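Long-range contacts in nisin biosynthesis protein NisC (Lactococcus lactis subsp. lactis, PDB 2G0D), which catalyses the zinc-dependent cyclisation of dehydrated prenisin, adding cysteine thiols to dehydroamino acids to form the thioether rings of nisin: residues E30-T35 with L81-A86; I88-L93 with L144-L149. All blocks are in the same frame, centred on the assembly; numbering follows the deposited sequence.

Contact 1: residues E30-T35 with L81-A86; sequences ELTLST and LYSGAA
Two irregular backbones meet between T32-S34 and Y82-S83, and S34 N donates to Y82 O at 3.1 Å, nearly straight, in the carbonyl plane on a lone pair. S34 OG donates to the same oxygen, Y82 O, at 3.2 Å, but from above the carbonyl plane. The chi1 of S34, -72°, sets OG beside its own backbone N, near enough to reach the oxygen that N already holds. S34 OG also lies at the edge of the Y82 ring, 3.5 Å from Y82 CD2. L33 sits over one ring face: its CD2 is 4.1 Å from the Y82 ring centroid, 11° off the normal, a CH-pi contact. L33 CD2 also meets L81 CD1 at 4.3 Å. A water accepts from L33 N at 2.8 Å and donates to G84 O, with a weaker bond to L81 O. T32 packs CG2 on S83 CA at 3.8 Å, while its OG1 accepts from T35 N and also bonds G29. Outside the pair, Y82 OH bonds A398 O and S83 OG bonds E138. T32-T35 forms an ST motif, and G84 is the N-cap of helix 85-92; the contact thus joins two inter-helix loops of the LanC alpha toroid.

Contact 2: residues I88-L93 with L144-L149; sequences IALSIL and LSYLLL
Helix-to-helix packing in the alpha toroid brings the later part of helix 85-92 against the C-terminal part of helix 140-147 and the residues after it, with Y146 reaching to A89 and L90. The Y146 side chain extends across the gap because CG is anti to its backbone N, chi1 166°. Its phenol end lies against the A89 methyl: A89 CB is 3.5 Å from Y146 CZ and 3.4 Å from Y146 OH. The small alanine lets the ring come close to the helix backbone, where Y146 CE1 stands 3.8 Å from L90 N. The L90 and Y146 side chains lie alongside each other and point opposite ways, with L90 CB 4.1 Å from Y146 CD1. Y146 OH bonds N110 OD1 on helix 100-122, so this buried hydroxyl has a polar partner beyond the apolar contact. In the toroid, that third helix also packs on A89, through L106 and L109. Past Y146, a leucine cluster extends the interface. L149 CD1 meets L90 CD1 at 3.7 Å and L93 CD2 at 3.7 Å. L93 CD2 also approaches the Y146 ring, 4.0 Å from Y146 CE1. No hydrogen bond crosses between the two segments. Further out, Y394 touches L90, and Q397 and Y217 touch L149.

In the fold
The two contacts come in series along the chain: both segments of contact 1 precede those of contact 2. Their centres are about 11 Å apart, and each centre lies about 12 Å from the centre of the chain. Contact 1 uses the loop just before helix 85-92, up to its N-cap G84; contact 2 uses the helix itself from A89 on. They also touch directly, with L31 O 3.4 Å from I88 CG1 and L81 CD1 4.1 Å from L90 CD2. The loop 81-84 and the helix it leads into thus pack in turn on the 30-35 loop and on helix 140-147 within the all-helical toroid. The Y82 side chain is about 9 Å from the zinc ion, which is bound by C278, C324 and H325.

Contact 1: residues E30-T35 with L81-A86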
ATOM      1  N   GLU A  30      -5.881   3.205 -17.470  1.00 39.76           N
ATOM      2  CA  GLU A  30      -7.253   3.363 -17.002  1.00 38.59           C
ATOM      3  C   GLU A  30      -7.835   2.150 -16.261  1.00 36.83           C
ATOM      4  O   GLU A  30      -8.876   2.253 -15.638  1.00 35.51           O
ATOM      5  CB  GLU A  30      -8.169   3.878 -18.114  1.00 38.65           C
ATOM      6  CG  GLU A  30      -8.565   2.907 -19.195  1.00 40.20           C
ATOM      7  CD  GLU A  30      -9.330   3.611 -20.335  1.00 40.29           C
ATOM      8  OE1 GLU A  30      -9.019   4.787 -20.666  1.00 42.23           O
ATOM      9  OE2 GLU A  30     -10.249   2.987 -20.889  1.00 41.37           O
ATOM     10  N   LEU A  31      -7.150   1.016 -16.317  1.00 35.64           N
ATOM     11  CA  LEU A  31      -7.603  -0.148 -15.559  1.00 35.61           C
ATOM     12  C   LEU A  31      -6.825  -0.377 -14.261  1.00 34.46           C
ATOM     13  O   LEU A  31      -7.062  -1.354 -13.570  1.00 34.26           O
ATOM     14  CB  LEU A  31      -7.593  -1.407 -16.423  1.00 35.82           C
ATOM     15  CG  LEU A  31      -8.561  -1.322 -17.598  1.00 37.53           C
ATOM     16  CD1 LEU A  31      -7.757  -1.335 -18.884  1.00 40.16           C
ATOM     17  CD2 LEU A  31      -9.512  -2.475 -17.582  1.00 39.45           C
ATOM     18  N   THR A  32      -5.908   0.534 -13.943  1.00 33.20           N
ATOM     19  CA  THR A  32      -5.028   0.386 -12.782  1.00 32.43           C
ATOM     20  C   THR A  32      -5.661   0.987 -11.534  1.00 31.97           C
ATOM     21  O   THR A  32      -6.387   1.973 -11.606  1.00 31.63           O
ATOM     22  CB  THR A  32      -3.661   1.086 -13.008  1.00 32.22           C
ATOM     23  OG1 THR A  32      -3.852   2.512 -13.052  1.00 30.11           O
ATOM     24  CG2 THR A  32      -2.997   0.602 -14.315  1.00 32.55           C
ATOM     25  N   LEU A  33      -5.364   0.407 -10.379  1.00 32.31           N
ATOM     26  CA  LEU A  33      -5.694   1.058  -9.106  1.00 31.71           C
ATOM     27  C   LEU A  33      -4.985   2.419  -8.988  1.00 32.23           C
ATOM     28  O   LEU A  33      -5.585   3.401  -8.523  1.00 32.91           O
ATOM     29  CB  LEU A  33      -5.347   0.151  -7.919  1.00 31.67           C
ATOM     30  CG  LEU A  33      -5.489   0.726  -6.489  1.00 32.34           C
ATOM     31  CD1 LEU A  33      -6.898   1.339  -6.211  1.00 30.24           C
ATOM     32  CD2 LEU A  33      -5.141  -0.354  -5.448  1.00 31.30           C
ATOM     33  N   SER A  34      -3.733   2.486  -9.445  1.00 31.93           N
ATOM     34  CA  SER A  34      -2.904   3.686  -9.277  1.00 32.48           C
ATOM     35  C   SER A  34      -3.548   4.937  -9.783  1.00 32.14           C
ATOM     36  O   SER A  34      -3.538   5.952  -9.067  1.00 31.92           O
ATOM     37  CB  SER A  34      -1.568   3.555 -10.018  1.00 31.83           C
ATOM     38  OG  SER A  34      -0.762   2.644  -9.339  1.00 36.57           O
ATOM     39  N   THR A  35      -4.050   4.877 -11.025  1.00 30.76           N
ATOM     40  CA  THR A  35      -4.511   6.074 -11.748  1.00 31.29           C
ATOM     41  C   THR A  35      -5.872   5.915 -12.431  1.00 30.38           C
ATOM     42  O   THR A  35      -6.414   6.883 -12.951  1.00 30.97           O
ATOM     43  CB  THR A  35      -3.509   6.501 -12.867  1.00 30.97           C
ATOM     44  OG1 THR A  35      -3.325   5.400 -13.761  1.00 32.20           O
ATOM     45  CG2 THR A  35      -2.137   6.913 -12.288  1.00 31.87           C
ATOM     46  N   LEU A  81      -1.194  -5.529  -7.421  1.00 30.08           N
ATOM     47  CA  LEU A  81      -2.147  -4.698  -6.660  1.00 29.94           C
ATOM     48  C   LEU A  81      -2.442  -3.358  -7.366  1.00 29.90           C
ATOM     49  O   LEU A  81      -3.602  -3.003  -7.549  1.00 29.62           O
ATOM     50  CB  LEU A  81      -1.657  -4.452  -5.223  1.00 29.23           C
ATOM     51  CG  LEU A  81      -2.527  -3.590  -4.271  1.00 30.48           C
ATOM     52  CD1 LEU A  81      -3.914  -4.206  -4.008  1.00 28.23           C
ATOM     53  CD2 LEU A  81      -1.836  -3.349  -2.922  1.00 30.40           C
ATOM     54  N   TYR A  82      -1.398  -2.617  -7.747  1.00 29.64           N
ATOM     55  CA  TYR A  82      -1.591  -1.252  -8.247  1.00 29.77           C
ATOM     56  C   TYR A  82      -1.761  -1.119  -9.750  1.00 30.25           C
ATOM     57  O   TYR A  82      -2.258  -0.098 -10.202  1.00 31.37           O
ATOM     58  CB  TYR A  82      -0.523  -0.283  -7.706  1.00 28.99           C
ATOM     59  CG  TYR A  82      -0.883   0.235  -6.322  1.00 28.81           C
ATOM     60  CD1 TYR A  82      -0.618  -0.516  -5.193  1.00 26.65           C
ATOM     61  CD2 TYR A  82      -1.518   1.479  -6.160  1.00 27.95           C
ATOM     62  CE1 TYR A  82      -0.969  -0.058  -3.921  1.00 26.40           C
ATOM     63  CE2 TYR A  82      -1.883   1.942  -4.899  1.00 26.16           C
ATOM     64  CZ  TYR A  82      -1.592   1.183  -3.793  1.00 27.73           C
ATOM     65  OH  TYR A  82      -1.942   1.639  -2.554  1.00 28.59           O
ATOM     66  N   SER A  83      -1.344  -2.122 -10.521  1.00 31.22           N
ATOM     67  CA  SER A  83      -1.521  -2.084 -11.994  1.00 31.91           C
ATOM     68  C   SER A  83      -2.313  -3.256 -12.552  1.00 31.45           C
ATOM     69  O   SER A  83      -2.716  -3.209 -13.706  1.00 32.65           O
ATOM     70  CB  SER A  83      -0.175  -2.042 -12.725  1.00 31.57           C
ATOM     71  OG  SER A  83       0.566  -0.934 -12.304  1.00 33.90           O
ATOM     72  N   GLY A  84      -2.507  -4.310 -11.765  1.00 30.75           N
ATOM     73  CA  GLY A  84      -3.041  -5.540 -12.330  1.00 30.17           C
ATOM     74  C   GLY A  84      -4.337  -6.046 -11.741  1.00 29.63           C
ATOM     75  O   GLY A  84      -5.135  -5.273 -11.210  1.00 29.35           O
ATOM     76  N   ALA A  85      -4.534  -7.360 -11.834  1.00 28.78           N
ATOM     77  CA  ALA A  85      -5.783  -7.997 -11.405  1.00 28.58           C
ATOM     78  C   ALA A  85      -6.148  -7.819  -9.933  1.00 28.20           C
ATOM     79  O   ALA A  85      -7.335  -7.695  -9.617  1.00 28.97           O
ATOM     80  CB  ALA A  85      -5.796  -9.506 -11.792  1.00 28.78           C
ATOM     81  N   ALA A  86      -5.161  -7.827  -9.028  1.00 28.12           N
ATOM     82  CA  ALA A  86      -5.457  -7.688  -7.583  1.00 27.89           C
ATOM     83  C   ALA A  86      -6.068  -6.320  -7.238  1.00 28.54           C
ATOM     84  O   ALA A  86      -6.975  -6.241  -6.399  1.00 29.14           O
ATOM     85  CB  ALA A  86      -4.229  -8.001  -6.701  1.00 27.46           C
TER
HETATM   86  O   HOH W   1      -4.800  -2.336 -10.559  1.00 31.47           O

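Contact 2: residues I88-L93 with L144-L149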
ATOM      1  N   ILE A  88      -7.906  -4.452  -9.395  1.00 28.38           N
ATOM      2  CA  ILE A  88      -9.251  -4.505  -9.953  1.00 27.75           C
ATOM      3  C   ILE A  88     -10.176  -5.315  -9.050  1.00 28.10           C
ATOM      4  O   ILE A  88     -11.300  -4.875  -8.741  1.00 28.30           O
ATOM      5  CB  ILE A  88      -9.264  -5.088 -11.395  1.00 28.04           C
ATOM      6  CG1 ILE A  88      -8.374  -4.248 -12.325  1.00 25.41           C
ATOM      7  CG2 ILE A  88     -10.697  -5.159 -11.917  1.00 26.68           C
ATOM      8  CD1 ILE A  88      -8.100  -4.885 -13.705  1.00 28.09           C
ATOM      9  N   ALA A  89      -9.704  -6.489  -8.613  1.00 27.84           N
ATOM     10  CA  ALA A  89     -10.469  -7.321  -7.676  1.00 27.46           C
ATOM     11  C   ALA A  89     -10.727  -6.621  -6.345  1.00 27.48           C
ATOM     12  O   ALA A  89     -11.844  -6.696  -5.829  1.00 28.08           O
ATOM     13  CB  ALA A  89      -9.799  -8.675  -7.461  1.00 26.48           C
ATOM     14  N   LEU A  90      -9.710  -5.970  -5.772  1.00 26.72           N
ATOM     15  CA  LEU A  90      -9.923  -5.209  -4.541  1.00 26.87           C
ATOM     16  C   LEU A  90     -11.034  -4.176  -4.702  1.00 27.23           C
ATOM     17  O   LEU A  90     -11.880  -4.010  -3.788  1.00 27.68           O
ATOM     18  CB  LEU A  90      -8.632  -4.490  -4.075  1.00 27.11           C
ATOM     19  CG  LEU A  90      -8.707  -3.776  -2.704  1.00 25.84           C
ATOM     20  CD1 LEU A  90      -8.807  -4.792  -1.592  1.00 23.39           C
ATOM     21  CD2 LEU A  90      -7.516  -2.883  -2.515  1.00 27.75           C
ATOM     22  N   SER A  91     -11.048  -3.484  -5.857  1.00 26.48           N
ATOM     23  CA  SER A  91     -11.996  -2.390  -6.073  1.00 25.66           C
ATOM     24  C   SER A  91     -13.480  -2.839  -6.082  1.00 27.30           C
ATOM     25  O   SER A  91     -14.398  -2.022  -5.813  1.00 26.29           O
ATOM     26  CB  SER A  91     -11.630  -1.587  -7.321  1.00 26.01           C
ATOM     27  OG  SER A  91     -11.956  -2.269  -8.536  1.00 23.19           O
ATOM     28  N   ILE A  92     -13.724  -4.136  -6.350  1.00 28.05           N
ATOM     29  CA  ILE A  92     -15.102  -4.662  -6.379  1.00 29.23           C
ATOM     30  C   ILE A  92     -15.383  -5.753  -5.336  1.00 29.61           C
ATOM     31  O   ILE A  92     -16.480  -6.304  -5.269  1.00 30.31           O
ATOM     32  CB  ILE A  92     -15.500  -5.183  -7.798  1.00 29.55           C
ATOM     33  CG1 ILE A  92     -14.705  -6.456  -8.149  1.00 30.57           C
ATOM     34  CG2 ILE A  92     -15.303  -4.096  -8.869  1.00 28.92           C
ATOM     35  CD1 ILE A  92     -15.056  -7.050  -9.517  1.00 29.89           C
ATOM     36  N   LEU A  93     -14.388  -6.081  -4.532  1.00 30.08           N
ATOM     37  CA  LEU A  93     -14.502  -7.203  -3.579  1.00 30.15           C
ATOM     38  C   LEU A  93     -15.768  -7.137  -2.692  1.00 30.51           C
ATOM     39  O   LEU A  93     -16.436  -8.157  -2.497  1.00 30.99           O
ATOM     40  CB  LEU A  93     -13.227  -7.326  -2.719  1.00 29.64           C
ATOM     41  CG  LEU A  93     -13.213  -8.491  -1.724  1.00 30.01           C
ATOM     42  CD1 LEU A  93     -13.373  -9.840  -2.428  1.00 26.86           C
ATOM     43  CD2 LEU A  93     -11.953  -8.475  -0.912  1.00 29.88           C
ATOM     44  N   LEU A 144      -0.489 -10.339  -2.027  1.00 28.16           N
ATOM     45  CA  LEU A 144      -0.837 -11.044  -0.784  1.00 27.86           C
ATOM     46  C   LEU A 144      -1.795 -10.222   0.097  1.00 28.01           C
ATOM     47  O   LEU A 144      -2.684 -10.758   0.743  1.00 28.14           O
ATOM     48  CB  LEU A 144       0.454 -11.433  -0.044  1.00 28.05           C
ATOM     49  CG  LEU A 144       0.393 -12.311   1.223  1.00 28.65           C
ATOM     50  CD1 LEU A 144      -0.406 -13.609   0.989  1.00 28.47           C
ATOM     51  CD2 LEU A 144       1.773 -12.619   1.701  1.00 26.84           C
ATOM     52  N   SER A 145      -1.631  -8.908   0.095  1.00 28.64           N
ATOM     53  CA  SER A 145      -2.509  -8.014   0.882  1.00 28.62           C
ATOM     54  C   SER A 145      -3.969  -8.256   0.507  1.00 28.47           C
ATOM     55  O   SER A 145      -4.828  -8.447   1.383  1.00 27.83           O
ATOM     56  CB  SER A 145      -2.158  -6.546   0.640  1.00 27.74           C
ATOM     57  OG  SER A 145      -2.873  -5.725   1.556  1.00 30.33           O
ATOM     58  N   TYR A 146      -4.232  -8.236  -0.807  1.00 28.26           N
ATOM     59  CA  TYR A 146      -5.537  -8.581  -1.360  1.00 27.52           C
ATOM     60  C   TYR A 146      -5.924 -10.034  -1.059  1.00 27.96           C
ATOM     61  O   TYR A 146      -7.035 -10.282  -0.568  1.00 28.23           O
ATOM     62  CB  TYR A 146      -5.625  -8.332  -2.882  1.00 26.97           C
ATOM     63  CG  TYR A 146      -6.844  -9.017  -3.487  1.00 25.70           C
ATOM     64  CD1 TYR A 146      -8.131  -8.499  -3.301  1.00 23.62           C
ATOM     65  CD2 TYR A 146      -6.713 -10.197  -4.212  1.00 25.23           C
ATOM     66  CE1 TYR A 146      -9.257  -9.150  -3.820  1.00 23.85           C
ATOM     67  CE2 TYR A 146      -7.835 -10.867  -4.730  1.00 25.88           C
ATOM     68  CZ  TYR A 146      -9.107 -10.346  -4.518  1.00 24.91           C
ATOM     69  OH  TYR A 146     -10.218 -10.996  -5.046  1.00 25.38           O
ATOM     70  N   LEU A 147      -5.026 -10.979  -1.345  1.00 27.10           N
ATOM     71  CA  LEU A 147      -5.334 -12.421  -1.155  1.00 27.64           C
ATOM     72  C   LEU A 147      -5.803 -12.750   0.249  1.00 27.87           C
ATOM     73  O   LEU A 147      -6.743 -13.522   0.398  1.00 27.90           O
ATOM     74  CB  LEU A 147      -4.165 -13.337  -1.576  1.00 27.24           C
ATOM     75  CG  LEU A 147      -3.842 -13.333  -3.084  1.00 28.11           C
ATOM     76  CD1 LEU A 147      -2.516 -14.082  -3.349  1.00 26.70           C
ATOM     77  CD2 LEU A 147      -4.975 -13.926  -3.923  1.00 28.48           C
ATOM     78  N   LEU A 148      -5.187 -12.113   1.267  1.00 27.73           N
ATOM     79  CA  LEU A 148      -5.497 -12.380   2.676  1.00 27.85           C
ATOM     80  C   LEU A 148      -6.906 -11.965   3.142  1.00 29.06           C
ATOM     81  O   LEU A 148      -7.352 -12.355   4.233  1.00 29.21           O
ATOM     82  CB  LEU A 148      -4.420 -11.786   3.597  1.00 28.11           C
ATOM     83  CG  LEU A 148      -3.070 -12.513   3.510  1.00 27.83           C
ATOM     84  CD1 LEU A 148      -1.982 -11.652   4.130  1.00 28.47           C
ATOM     85  CD2 LEU A 148      -3.107 -13.915   4.173  1.00 25.16           C
ATOM     86  N   LEU A 149      -7.610 -11.221   2.303  1.00 29.20           N
ATOM     87  CA  LEU A 149      -9.027 -10.926   2.509  1.00 29.71           C
ATOM     88  C   LEU A 149      -9.953 -12.058   2.051  1.00 30.43           C
ATOM     89  O   LEU A 149     -11.135 -12.025   2.355  1.00 30.52           O
ATOM     90  CB  LEU A 149      -9.414  -9.654   1.733  1.00 28.87           C
ATOM     91  CG  LEU A 149      -8.824  -8.317   2.216  1.00 28.50           C
ATOM     92  CD1 LEU A 149      -9.206  -7.240   1.205  1.00 26.70           C
ATOM     93  CD2 LEU A 149      -9.324  -7.966   3.656  1.00 23.63           C
TER